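Side-chain contacts in type IV pilus biogenesis factor PilY1 (Pseudomonas aeruginosa, PDB 3HX6), which primes type IV pilus assembly and, apparently through calcium binding and release, supports twitching motility and regulates pilus retraction, while also serving in adhesion to host cells: residues A[195-200]-A[449-454]; A[214-219]-A[327-332]; A[133-138]-A[350-355]; A[270-273]-A[277-280]; A[129-134]-A[525-530]. The protein carries 3 engineered substitutions. All coordinates share one frame; numbering follows the deposited sequence.

Contact 1 of 5, residues A[195-200]-A[449-454]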
# COMPACT_ATOMS: atom_id res chain seq x y z
N PHE A 195 14.36 22.40 -18.39
CA PHE A 195 13.98 21.01 -18.55
C PHE A 195 14.30 20.22 -17.27
O PHE A 195 13.64 19.23 -16.97
CB PHE A 195 14.74 20.40 -19.73
CG PHE A 195 14.27 20.89 -21.07
CD1 PHE A 195 13.18 20.30 -21.69
CD2 PHE A 195 14.91 21.96 -21.69
CE1 PHE A 195 12.74 20.75 -22.93
CE2 PHE A 195 14.47 22.42 -22.93
CZ PHE A 195 13.38 21.81 -23.55
N PRO A 196 15.31 20.66 -16.50
CA PRO A 196 15.62 19.92 -15.28
C PRO A 196 14.43 19.84 -14.33
O PRO A 196 13.65 20.77 -14.24
CB PRO A 196 16.77 20.73 -14.67
CG PRO A 196 17.45 21.30 -15.87
CD PRO A 196 16.28 21.76 -16.70
N LYS A 197 14.31 18.72 -13.64
CA LYS A 197 13.24 18.53 -12.68
C LYS A 197 13.74 19.05 -11.34
O LYS A 197 14.74 18.57 -10.80
CB LYS A 197 12.88 17.06 -12.54
CG LYS A 197 12.21 16.46 -13.77
CD LYS A 197 11.63 15.09 -13.46
CE LYS A 197 10.87 14.54 -14.66
NZ LYS A 197 9.98 13.40 -14.28
N PRO A 198 13.05 20.05 -10.77
CA PRO A 198 13.50 20.58 -9.49
C PRO A 198 13.13 19.68 -8.32
O PRO A 198 12.24 18.83 -8.43
CB PRO A 198 12.80 21.93 -9.42
CG PRO A 198 11.49 21.64 -10.09
CD PRO A 198 11.90 20.80 -11.29
N THR A 199 13.83 19.87 -7.21
CA THR A 199 13.55 19.14 -5.99
C THR A 199 13.14 20.22 -5.00
O THR A 199 13.69 21.32 -5.00
CB THR A 199 14.79 18.40 -5.43
OG1 THR A 199 15.04 17.22 -6.21
CG2 THR A 199 14.57 17.99 -3.98
N VAL A 200 12.15 19.92 -4.18
CA VAL A 200 11.68 20.85 -3.17
C VAL A 200 12.16 20.27 -1.86
O VAL A 200 11.81 19.14 -1.51
CB VAL A 200 10.16 20.96 -3.16
CG1 VAL A 200 9.71 21.87 -2.02
CG2 VAL A 200 9.68 21.51 -4.50
N LEU A 449 19.34 7.60 -21.24
CA LEU A 449 18.60 7.84 -20.01
C LEU A 449 18.21 9.31 -19.89
O LEU A 449 19.09 10.17 -19.88
CB LEU A 449 19.45 7.48 -18.79
CG LEU A 449 18.70 7.62 -17.46
CD1 LEU A 449 17.82 6.40 -17.29
CD2 LEU A 449 19.67 7.74 -16.29
N ILE A 450 16.92 9.61 -19.81
CA ILE A 450 16.53 11.00 -19.61
C ILE A 450 15.58 11.14 -18.41
O ILE A 450 15.43 12.22 -17.87
CB ILE A 450 15.89 11.67 -20.87
CG1 ILE A 450 14.44 11.23 -21.05
CG2 ILE A 450 16.74 11.36 -22.11
CD1 ILE A 450 14.26 9.85 -21.57
N GLU A 451 14.98 10.03 -17.99
CA GLU A 451 14.04 10.02 -16.85
C GLU A 451 14.74 9.63 -15.55
O GLU A 451 15.69 8.84 -15.56
CB GLU A 451 12.91 9.02 -17.10
CG GLU A 451 12.02 9.35 -18.30
CD GLU A 451 11.21 10.61 -18.08
OE1 GLU A 451 10.46 10.65 -17.08
OE2 GLU A 451 11.32 11.54 -18.90
N ASP A 452 14.27 10.18 -14.43
CA ASP A 452 14.86 9.87 -13.14
C ASP A 452 14.70 8.39 -12.81
O ASP A 452 13.80 7.72 -13.32
CB ASP A 452 14.22 10.72 -12.04
CG ASP A 452 14.61 12.19 -12.15
OD1 ASP A 452 15.31 12.56 -13.11
OD2 ASP A 452 14.20 12.97 -11.26
N MET A 453 15.58 7.90 -11.95
CA MET A 453 15.57 6.50 -11.56
C MET A 453 15.07 6.32 -10.14
O MET A 453 14.89 7.29 -9.40
CB MET A 453 16.99 5.94 -11.68
CG MET A 453 17.66 6.25 -13.00
SD MET A 453 19.32 5.56 -13.06
CE MET A 453 20.29 6.94 -12.47
N ILE A 454 14.85 5.07 -9.76
CA ILE A 454 14.35 4.75 -8.43
C ILE A 454 15.21 3.68 -7.78
O ILE A 454 15.29 2.55 -8.26
CB ILE A 454 12.90 4.22 -8.49
CG1 ILE A 454 12.01 5.24 -9.19
CG2 ILE A 454 12.39 3.92 -7.08
CD1 ILE A 454 10.69 4.65 -9.72
O HOH W 1 11.86 11.58 -14.53
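Lys197 reaches across to Glu451 and Asp452 with a side chain that is extended beyond CG, and each acidic neighbour meets a different part of it. Asp452 runs past the lysine in the opposite direction, so that its OD2 lies beside the aliphatic shaft, 4.0 Å from Lys197 CD and well short of the ammonium. Glu451 approaches otherwise. Its CB points away from the lysine, but the chain bends at chi2 (-67°) and swings the carboxylate back, obliquely across the end of Lys197. Lys197 NZ and Glu451 OE1 then stand 4.0 Å apart, a long salt bridge. A water fills the role that a direct bond would play: it accepts from Lys197 NZ at 2.6 Å and from the backbone Asp452 N at 2.8 Å, and donates to Glu451 OE1 at 3.1 Å. The carboxylate of Asp452 is engaged by other parts of the propeller, OD1 taking the backbone N-H of Ala331 and OD2 forming a long, weak ion pair with Arg255. Segment 195-200 leads into strand 199-202, the first of its propeller blade, and segment 449-454 leads into strand 454-456, so the two approaches are joined near the centre of the chain. The chemistry implies a hydrated ion pair: charge attraction probably draws lysine and glutamate together, while one water bridges the charged groups and the backbone and is likely to steady them.

Contact 2 of 5, residues A[214-219]-A[327-332]. Engineered in segment 214-219: Met219 (natural residue Leu).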
# COMPACT_ATOMS: atom_id res chain seq x y z
N ASN A 214 20.24 25.06 -13.52
CA ASN A 214 19.88 26.28 -14.24
C ASN A 214 19.27 25.99 -15.61
O ASN A 214 18.65 26.85 -16.24
CB ASN A 214 21.09 27.20 -14.40
CG ASN A 214 22.14 26.64 -15.34
OD1 ASN A 214 22.56 25.49 -15.21
ND2 ASN A 214 22.57 27.46 -16.30
N GLY A 215 19.44 24.77 -16.09
CA GLY A 215 18.86 24.47 -17.39
C GLY A 215 19.81 24.63 -18.56
O GLY A 215 21.00 24.86 -18.38
N TYR A 216 19.26 24.57 -19.76
CA TYR A 216 20.09 24.61 -20.96
C TYR A 216 19.99 25.85 -21.84
O TYR A 216 18.95 26.51 -21.89
CB TYR A 216 19.78 23.35 -21.77
CG TYR A 216 19.63 22.12 -20.89
CD1 TYR A 216 20.57 21.85 -19.89
CD2 TYR A 216 18.57 21.23 -21.06
CE1 TYR A 216 20.46 20.71 -19.09
CE2 TYR A 216 18.46 20.09 -20.26
CZ TYR A 216 19.41 19.84 -19.28
OH TYR A 216 19.33 18.71 -18.50
N SER A 217 21.08 26.14 -22.53
CA SER A 217 21.18 27.27 -23.43
C SER A 217 20.94 28.60 -22.73
O SER A 217 20.30 29.49 -23.29
CB SER A 217 20.18 27.12 -24.58
OG SER A 217 20.38 25.89 -25.26
N SER A 218 21.44 28.72 -21.51
CA SER A 218 21.30 29.97 -20.78
C SER A 218 22.21 30.98 -21.48
O SER A 218 23.07 30.59 -22.27
CB SER A 218 21.71 29.79 -19.31
OG SER A 218 23.04 29.32 -19.19
N MET A 219 22.02 32.26 -21.18
CA MET A 219 22.79 33.35 -21.78
C MET A 219 24.28 33.10 -22.01
O MET A 219 24.78 33.29 -23.11
CB MET A 219 22.63 34.62 -20.94
CG MET A 219 23.20 35.88 -21.59
SD MET A 219 22.28 36.39 -23.07
CE MET A 219 23.17 35.52 -24.37
N ALA A 327 26.36 13.85 -22.26
CA ALA A 327 25.48 14.72 -21.49
C ALA A 327 24.68 13.92 -20.47
O ALA A 327 24.33 12.76 -20.71
CB ALA A 327 24.53 15.45 -22.43
N ILE A 328 24.41 14.54 -19.33
CA ILE A 328 23.61 13.92 -18.29
C ILE A 328 22.38 14.79 -18.12
O ILE A 328 22.49 16.00 -17.86
CB ILE A 328 24.36 13.85 -16.95
CG1 ILE A 328 25.59 12.95 -17.10
CG2 ILE A 328 23.42 13.34 -15.85
CD1 ILE A 328 26.58 13.07 -15.98
N THR A 329 21.21 14.18 -18.28
CA THR A 329 19.93 14.87 -18.17
C THR A 329 19.19 14.47 -16.90
O THR A 329 18.69 15.32 -16.17
CB THR A 329 19.02 14.51 -19.36
OG1 THR A 329 19.60 14.98 -20.58
CG2 THR A 329 17.65 15.14 -19.19
N ALA A 330 19.11 13.17 -16.67
CA ALA A 330 18.40 12.64 -15.51
C ALA A 330 19.13 12.86 -14.20
O ALA A 330 20.36 12.97 -14.16
CB ALA A 330 18.14 11.15 -15.70
N ALA A 331 18.35 12.92 -13.13
CA ALA A 331 18.90 13.10 -11.80
C ALA A 331 19.62 11.83 -11.38
O ALA A 331 19.27 10.73 -11.83
CB ALA A 331 17.78 13.39 -10.81
N PRO A 332 20.64 11.96 -10.53
CA PRO A 332 21.39 10.80 -10.05
C PRO A 332 20.52 10.14 -8.97
O PRO A 332 19.52 10.71 -8.54
CB PRO A 332 22.64 11.41 -9.42
CG PRO A 332 22.74 12.77 -10.04
CD PRO A 332 21.31 13.21 -10.12
O HOH W 2 17.26 17.74 -16.73
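The phenol ring of Tyr216 is the flat group here, and hydrophobic neighbours pack around it: Leu273 CD2 lies over one face, the Phe353 ring meets that same side with planes about 35° apart, and Phe195 comes up from the other side near CE2. At the hydroxyl end stands segment 327-332. The setting is the beta-propeller of the C-terminal domain, in which segment 214-219 is the loop between strands 208-213 and 223-229 of one blade, while 327-332 leads into strand 333-336, the first of a later blade. The tyrosine reaches from one loop to the other with its hydroxyl end. CG sits anti to the carbonyl carbon (chi1 -41°), which directs the phenol toward Thr329, and the two side chains cross at about a right angle. Tyr216 OH comes within 3.9 Å of Thr329 CA and 4.0 Å of Thr329 CG2, ordinary packing distances. Thr329 presents its methyl, CG2, while OG1 is hydrogen-bonded to the carbonyl of Gly350. The oxygen of Tyr216, buried with its surroundings, does not rely on the opposing segment for a direct bond. It is hydrogen-bonded to Ser252 OG, a hydroxyl that also bonds the carbonyl of Ile328, so the serine ties both loops to strand 251-257. A water completes the bridge, 2.9 Å from Tyr216 OH and donating a hydrogen bond to Thr329 O, also at 2.9 Å.

Contact 3 of 5, residues A[133-138]-A[350-355]; sequences QFYVDG and GKYFEN
Tyr135, on the helix that begins at residue 130, meets Tyr352 and Phe353 at the start of the contact and carries most of it. Its CG lies anti to the backbone N (chi1 167°), which lays the ring alongside segment 350-355. Tyr352 CB sits over one face of that ring, 4.2 Å from its centroid, in a CH-pi contact. The two tyrosine side chains slide past each other in opposite directions, with Tyr135 CB 3.6 Å from Tyr352 CD1 and the ring planes inclined at 41°, so the pair is neither stacked nor edge-to-face. Farther out on the phenol, Tyr135 CE1 comes within 3.6 Å of Phe353 N. The hydroxyl reaches the loop backbone through a water, 2.9 Å from Tyr135 OH, which accepts from Tyr352 N at 2.8 Å. Val136 follows and adds a lighter touch, its CG2 lying 4.4 Å from Phe353 O. At Gly138 the chain leaves the helix with positive phi and turns toward strand 141-147. Within this beta-propeller, the short helix before strand 141-147, the first of one blade, is packed through buried aromatics on the loop between strands 343-348 and 367-373 of another.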
# COMPACT_ATOMS: atom_id res chain seq x y z
N GLN A 133 7.88 14.93 -27.92
CA GLN A 133 7.01 16.00 -27.47
C GLN A 133 6.59 15.74 -26.04
O GLN A 133 6.44 16.66 -25.23
CB GLN A 133 5.77 16.10 -28.37
CG GLN A 133 4.93 17.34 -28.11
CD GLN A 133 5.72 18.62 -28.29
OE1 GLN A 133 6.31 18.85 -29.35
NE2 GLN A 133 5.73 19.46 -27.26
N PHE A 134 6.39 14.46 -25.72
CA PHE A 134 5.99 14.09 -24.37
C PHE A 134 7.06 14.57 -23.39
O PHE A 134 6.75 15.12 -22.33
CB PHE A 134 5.80 12.58 -24.27
CG PHE A 134 5.33 12.12 -22.92
CD1 PHE A 134 6.23 11.88 -21.90
CD2 PHE A 134 3.97 11.94 -22.67
CE1 PHE A 134 5.80 11.47 -20.64
CE2 PHE A 134 3.53 11.53 -21.42
CZ PHE A 134 4.44 11.30 -20.40
N TYR A 135 8.33 14.36 -23.74
CA TYR A 135 9.42 14.80 -22.88
C TYR A 135 9.46 16.32 -22.79
O TYR A 135 9.55 16.88 -21.70
CB TYR A 135 10.77 14.29 -23.39
CG TYR A 135 11.96 14.97 -22.72
CD1 TYR A 135 12.71 15.92 -23.39
CD2 TYR A 135 12.29 14.69 -21.38
CE1 TYR A 135 13.76 16.60 -22.77
CE2 TYR A 135 13.34 15.36 -20.74
CZ TYR A 135 14.07 16.31 -21.44
OH TYR A 135 15.09 16.99 -20.82
N VAL A 136 9.40 16.98 -23.95
CA VAL A 136 9.44 18.43 -24.00
C VAL A 136 8.34 19.10 -23.17
O VAL A 136 8.61 20.05 -22.46
CB VAL A 136 9.36 18.96 -25.45
CG1 VAL A 136 9.32 20.48 -25.44
CG2 VAL A 136 10.56 18.47 -26.24
N ASP A 137 7.11 18.61 -23.29
CA ASP A 137 6.01 19.19 -22.51
C ASP A 137 6.29 18.98 -21.03
O ASP A 137 5.92 19.79 -20.19
CB ASP A 137 4.67 18.53 -22.88
CG ASP A 137 4.23 18.86 -24.30
OD1 ASP A 137 4.58 19.95 -24.78
OD2 ASP A 137 3.53 18.03 -24.92
N GLY A 138 6.96 17.87 -20.74
CA GLY A 138 7.33 17.55 -19.37
C GLY A 138 6.19 17.38 -18.38
O GLY A 138 5.04 17.15 -18.75
N GLY A 350 22.46 11.00 -21.49
CA GLY A 350 21.49 11.19 -22.55
C GLY A 350 20.99 12.62 -22.57
O GLY A 350 21.15 13.35 -21.59
N LYS A 351 20.42 13.04 -23.69
CA LYS A 351 19.87 14.38 -23.82
C LYS A 351 18.78 14.29 -24.88
O LYS A 351 18.94 13.60 -25.88
CB LYS A 351 20.97 15.40 -24.19
CG LYS A 351 21.39 15.48 -25.64
CD LYS A 351 22.52 16.51 -25.77
CE LYS A 351 22.84 16.85 -27.21
NZ LYS A 351 21.75 17.66 -27.83
N TYR A 352 17.68 14.97 -24.64
CA TYR A 352 16.52 14.88 -25.52
C TYR A 352 15.76 16.19 -25.67
O TYR A 352 14.67 16.20 -26.24
CB TYR A 352 15.58 13.84 -24.89
CG TYR A 352 14.61 13.13 -25.81
CD1 TYR A 352 13.36 12.73 -25.33
CD2 TYR A 352 14.96 12.78 -27.12
CE1 TYR A 352 12.49 12.00 -26.12
CE2 TYR A 352 14.08 12.04 -27.92
CZ TYR A 352 12.85 11.65 -27.40
OH TYR A 352 11.97 10.91 -28.16
N PHE A 353 16.32 17.30 -25.19
CA PHE A 353 15.60 18.57 -25.26
C PHE A 353 15.55 19.30 -26.59
O PHE A 353 14.61 20.04 -26.85
CB PHE A 353 16.08 19.53 -24.16
CG PHE A 353 17.48 20.05 -24.36
CD1 PHE A 353 17.69 21.31 -24.90
CD2 PHE A 353 18.57 19.29 -23.99
CE1 PHE A 353 18.98 21.81 -25.07
CE2 PHE A 353 19.86 19.77 -24.14
CZ PHE A 353 20.07 21.04 -24.68
N GLU A 354 16.54 19.09 -27.45
CA GLU A 354 16.54 19.76 -28.74
C GLU A 354 15.85 18.93 -29.81
O GLU A 354 15.79 17.71 -29.71
CB GLU A 354 17.98 20.08 -29.17
CG GLU A 354 18.57 21.25 -28.42
CD GLU A 354 20.03 21.45 -28.71
OE1 GLU A 354 20.57 22.52 -28.35
OE2 GLU A 354 20.65 20.53 -29.29
N ASN A 355 15.34 19.59 -30.84
CA ASN A 355 14.66 18.88 -31.92
C ASN A 355 15.56 17.81 -32.50
O ASN A 355 15.14 16.68 -32.72
CB ASN A 355 14.22 19.84 -33.03
CG ASN A 355 12.92 20.54 -32.71
OD1 ASN A 355 12.27 20.24 -31.70
ND2 ASN A 355 12.51 21.46 -33.58
O HOH W 3 17.50 16.34 -22.26

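Contact 4 of 5, residues A[270-273]-A[277-280]; sequences AGDL and LWRF
Ala270 and Trp278 form the tight part of this beta hairpin, an antiparallel hydrogen-bonded pair joined by two backbone bonds, Ala270 N to Trp278 O at 2.9 Å and Trp278 N to Ala270 O at 2.7 Å. A third bond comes from the side chains. Trp278 NE1 donates to Asp272 OD1 at 2.7 Å, nearly straight at 167°, and the acceptor lies in the plane of the indole. The carboxylate itself is turned well out of that plane: the two planes stand 69° apart, and Trp278 NE1 meets Asp272 OD1 from above the carboxylate plane. Asp272 CG sits between its backbone N and carbonyl carbon (chi1 66°), which brings the carboxylate to the N-H edge of the indole. There OD2 also accepts from the backbone of Asn276 in the turn, and OD1 from Asn249 ND2, so both oxygens of this buried acid are bonded. The rest of the contact is looser. Leu277 CD2 rests 3.9 Å from Gly271 N, on the opposite side of the sheet from the indole, and Ala270 CB meets only the edge of the Phe280 ring, 4.3 Å from CE2. Every residue that touches is buried, so the looser part faces protein and not solvent. The hairpin forms the middle of a four-stranded propeller blade, with strand 251-257 beside 267-272 and strand 307-317 beside 276-281; Trp278 and Phe280 pack further on strand 235-241 of the preceding blade.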
# COMPACT_ATOMS: atom_id res chain seq x y z
N ALA A 270 24.25 16.54 -9.19
CA ALA A 270 23.62 16.86 -10.46
C ALA A 270 24.61 16.77 -11.61
O ALA A 270 25.76 17.18 -11.50
CB ALA A 270 23.02 18.28 -10.39
N GLY A 271 24.15 16.21 -12.73
CA GLY A 271 25.01 16.12 -13.89
C GLY A 271 24.76 17.35 -14.74
O GLY A 271 23.86 18.14 -14.43
N ASP A 272 25.56 17.55 -15.78
CA ASP A 272 25.36 18.69 -16.65
C ASP A 272 25.46 18.27 -18.12
O ASP A 272 25.72 17.10 -18.41
CB ASP A 272 26.37 19.81 -16.31
CG ASP A 272 27.81 19.42 -16.62
OD1 ASP A 272 28.71 20.15 -16.14
OD2 ASP A 272 28.04 18.42 -17.33
N LEU A 273 25.24 19.20 -19.03
CA LEU A 273 25.30 18.90 -20.46
C LEU A 273 26.68 18.45 -20.89
O LEU A 273 26.83 17.80 -21.92
CB LEU A 273 24.89 20.13 -21.28
CG LEU A 273 23.45 20.62 -21.10
CD1 LEU A 273 23.20 21.84 -21.98
CD2 LEU A 273 22.48 19.49 -21.46
N LEU A 277 29.44 15.11 -13.34
CA LEU A 277 28.51 14.79 -12.26
C LEU A 277 29.03 15.61 -11.08
O LEU A 277 30.06 15.30 -10.49
CB LEU A 277 28.53 13.29 -11.93
CG LEU A 277 27.41 12.71 -11.05
CD1 LEU A 277 27.44 13.35 -9.67
CD2 LEU A 277 26.06 12.93 -11.72
N TRP A 278 28.31 16.68 -10.75
CA TRP A 278 28.73 17.56 -9.67
C TRP A 278 28.09 17.26 -8.33
O TRP A 278 26.98 16.74 -8.27
CB TRP A 278 28.38 19.01 -10.01
CG TRP A 278 28.93 19.50 -11.31
CD1 TRP A 278 28.27 19.56 -12.50
CD2 TRP A 278 30.26 19.97 -11.55
NE1 TRP A 278 29.11 20.05 -13.48
CE2 TRP A 278 30.34 20.31 -12.92
CE3 TRP A 278 31.39 20.14 -10.74
CZ2 TRP A 278 31.51 20.81 -13.50
CZ3 TRP A 278 32.56 20.64 -11.31
CH2 TRP A 278 32.61 20.97 -12.69
N ARG A 279 28.81 17.58 -7.25
CA ARG A 279 28.23 17.45 -5.93
C ARG A 279 28.37 18.84 -5.34
O ARG A 279 29.33 19.57 -5.64
CB ARG A 279 28.96 16.45 -5.03
CG ARG A 279 28.09 16.10 -3.81
CD ARG A 279 28.82 15.28 -2.76
NE ARG A 279 29.73 16.09 -1.96
CZ ARG A 279 30.50 15.60 -0.99
NH1 ARG A 279 30.46 14.30 -0.71
NH2 ARG A 279 31.30 16.40 -0.30
N PHE A 280 27.41 19.22 -4.51
CA PHE A 280 27.40 20.52 -3.87
C PHE A 280 27.21 20.28 -2.38
O PHE A 280 26.41 19.44 -1.99
CB PHE A 280 26.23 21.35 -4.40
CG PHE A 280 26.24 21.55 -5.90
CD1 PHE A 280 26.78 22.70 -6.46
CD2 PHE A 280 25.72 20.57 -6.76
CE1 PHE A 280 26.80 22.89 -7.85
CE2 PHE A 280 25.73 20.75 -8.14
CZ PHE A 280 26.28 21.91 -8.69

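Contact 5 of 5, residues A[129-134]-A[525-530]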
# COMPACT_ATOMS: atom_id res chain seq x y z
N GLY A 129 7.82 14.41 -32.71
CA GLY A 129 7.30 13.09 -32.40
C GLY A 129 6.56 13.07 -31.07
O GLY A 129 6.68 14.00 -30.28
N GLY A 130 5.79 12.01 -30.84
CA GLY A 130 5.04 11.89 -29.60
C GLY A 130 5.92 11.68 -28.38
O GLY A 130 5.74 12.33 -27.35
N ALA A 131 6.87 10.76 -28.49
CA ALA A 131 7.79 10.47 -27.39
C ALA A 131 8.58 11.73 -27.04
O ALA A 131 8.69 12.11 -25.87
CB ALA A 131 8.73 9.35 -27.78
N HIS A 132 9.12 12.38 -28.07
CA HIS A 132 9.91 13.58 -27.87
C HIS A 132 9.06 14.73 -27.33
O HIS A 132 9.47 15.44 -26.41
CB HIS A 132 10.58 14.00 -29.18
CG HIS A 132 11.43 15.22 -29.06
ND1 HIS A 132 11.13 16.41 -29.69
CD2 HIS A 132 12.57 15.45 -28.35
CE1 HIS A 132 12.05 17.31 -29.38
NE2 HIS A 132 12.93 16.76 -28.57
N GLN A 133 7.88 14.93 -27.92
CA GLN A 133 7.01 16.00 -27.47
C GLN A 133 6.59 15.74 -26.04
O GLN A 133 6.44 16.66 -25.23
CB GLN A 133 5.77 16.10 -28.37
CG GLN A 133 4.93 17.34 -28.11
CD GLN A 133 5.72 18.62 -28.29
OE1 GLN A 133 6.31 18.85 -29.35
NE2 GLN A 133 5.73 19.46 -27.26
N PHE A 134 6.39 14.46 -25.72
CA PHE A 134 5.99 14.09 -24.37
C PHE A 134 7.06 14.57 -23.39
O PHE A 134 6.75 15.12 -22.33
CB PHE A 134 5.80 12.58 -24.27
CG PHE A 134 5.33 12.12 -22.92
CD1 PHE A 134 6.23 11.88 -21.90
CD2 PHE A 134 3.97 11.94 -22.67
CE1 PHE A 134 5.80 11.47 -20.64
CE2 PHE A 134 3.53 11.53 -21.42
CZ PHE A 134 4.44 11.30 -20.40
N LYS A 525 5.39 -0.58 -23.03
CA LYS A 525 4.60 0.28 -23.91
C LYS A 525 4.92 1.76 -23.83
O LYS A 525 5.62 2.22 -22.91
CB LYS A 525 3.10 0.08 -23.64
CG LYS A 525 2.52 -1.19 -24.26
CD LYS A 525 1.02 -1.29 -24.01
CE LYS A 525 0.41 -2.46 -24.77
NZ LYS A 525 1.04 -3.77 -24.41
N GLY A 526 4.40 2.50 -24.80
CA GLY A 526 4.60 3.94 -24.91
C GLY A 526 5.03 4.68 -23.66
O GLY A 526 4.52 4.44 -22.57
N LEU A 527 5.96 5.61 -23.85
CA LEU A 527 6.51 6.42 -22.77
C LEU A 527 5.51 6.78 -21.67
O LEU A 527 4.34 7.04 -21.94
CB LEU A 527 7.11 7.71 -23.34
CG LEU A 527 8.39 7.58 -24.16
CD1 LEU A 527 8.16 6.74 -25.41
CD2 LEU A 527 8.85 8.96 -24.55
N GLY A 528 6.00 6.78 -20.44
CA GLY A 528 5.17 7.10 -19.30
C GLY A 528 6.00 7.32 -18.05
O GLY A 528 5.45 7.52 -16.96
N GLY A 529 7.32 7.29 -18.20
CA GLY A 529 8.21 7.48 -17.07
C GLY A 529 8.05 6.36 -16.07
O GLY A 529 7.25 5.45 -16.27
N LEU A 530 8.81 6.40 -14.98
CA LEU A 530 8.70 5.37 -13.96
C LEU A 530 8.24 5.94 -12.63
O LEU A 530 8.72 6.98 -12.18
CB LEU A 530 10.04 4.64 -13.75
CG LEU A 530 10.49 3.60 -14.78
CD1 LEU A 530 11.69 2.86 -14.22
CD2 LEU A 530 9.37 2.63 -15.08
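Leu527 overlaps Ala131 with both branches of its forked end, straddling the alanine methyl. Its CG stands anti to the carbonyl carbon (chi1 -70°), which aims the fork at the helix, and Leu527 CD1 lies 3.6 Å from Ala131 CB. Leu527 CD2 is modelled closer still, 3.3 Å from Ala131 CB; that is shorter than usual van der Waals contact, so the exact position of this branch is doubtful. One turn along, Phe134 extends the apolar patch. Its ring lies obliquely to the loop, with Phe134 CD1 4.5 Å from Leu527 CB and Phe134 CZ 4.4 Å from Gly528 CA, a loose contact, with Phe134 exposed. No hydrogen bond links the two segments, and the association rests on carbon packing alone. Behind it, Ala131 also touches Tyr352, and Leu527 leans on Asn478 and Ile465 of the sheet from which its loop emerges. This is surface packing of a short helix against a loop: the helix preceding propeller strand 141-147 is set against the loop that follows strand 521-524, joining parts of the chain nearly 400 residues apart.

How the contacts relate
Taken together, the contacts trace how this domain is knitted by loops, a short helix and, in contact 4, a hairpin within one blade. Contacts 3 and 5 both start from helix 130-137 and lie about 9 Å apart between centres. Contact 1, near the centre of the folded chain, touches contacts 2, 3 and 5, whereas contacts 4 and 5 are the most distant pair, about 25 Å between centres. Along the sequence, contact 4 is nested within contact 2, contact 2 within contact 1, and contact 1 within contact 5; contacts 1 and 3 cross. Phe195, Tyr216, Leu273 and Phe353 connect contacts 1 to 4 in one apolar cluster. Contacts 1, 2, 3 and 5 thus join sequence-distant parts.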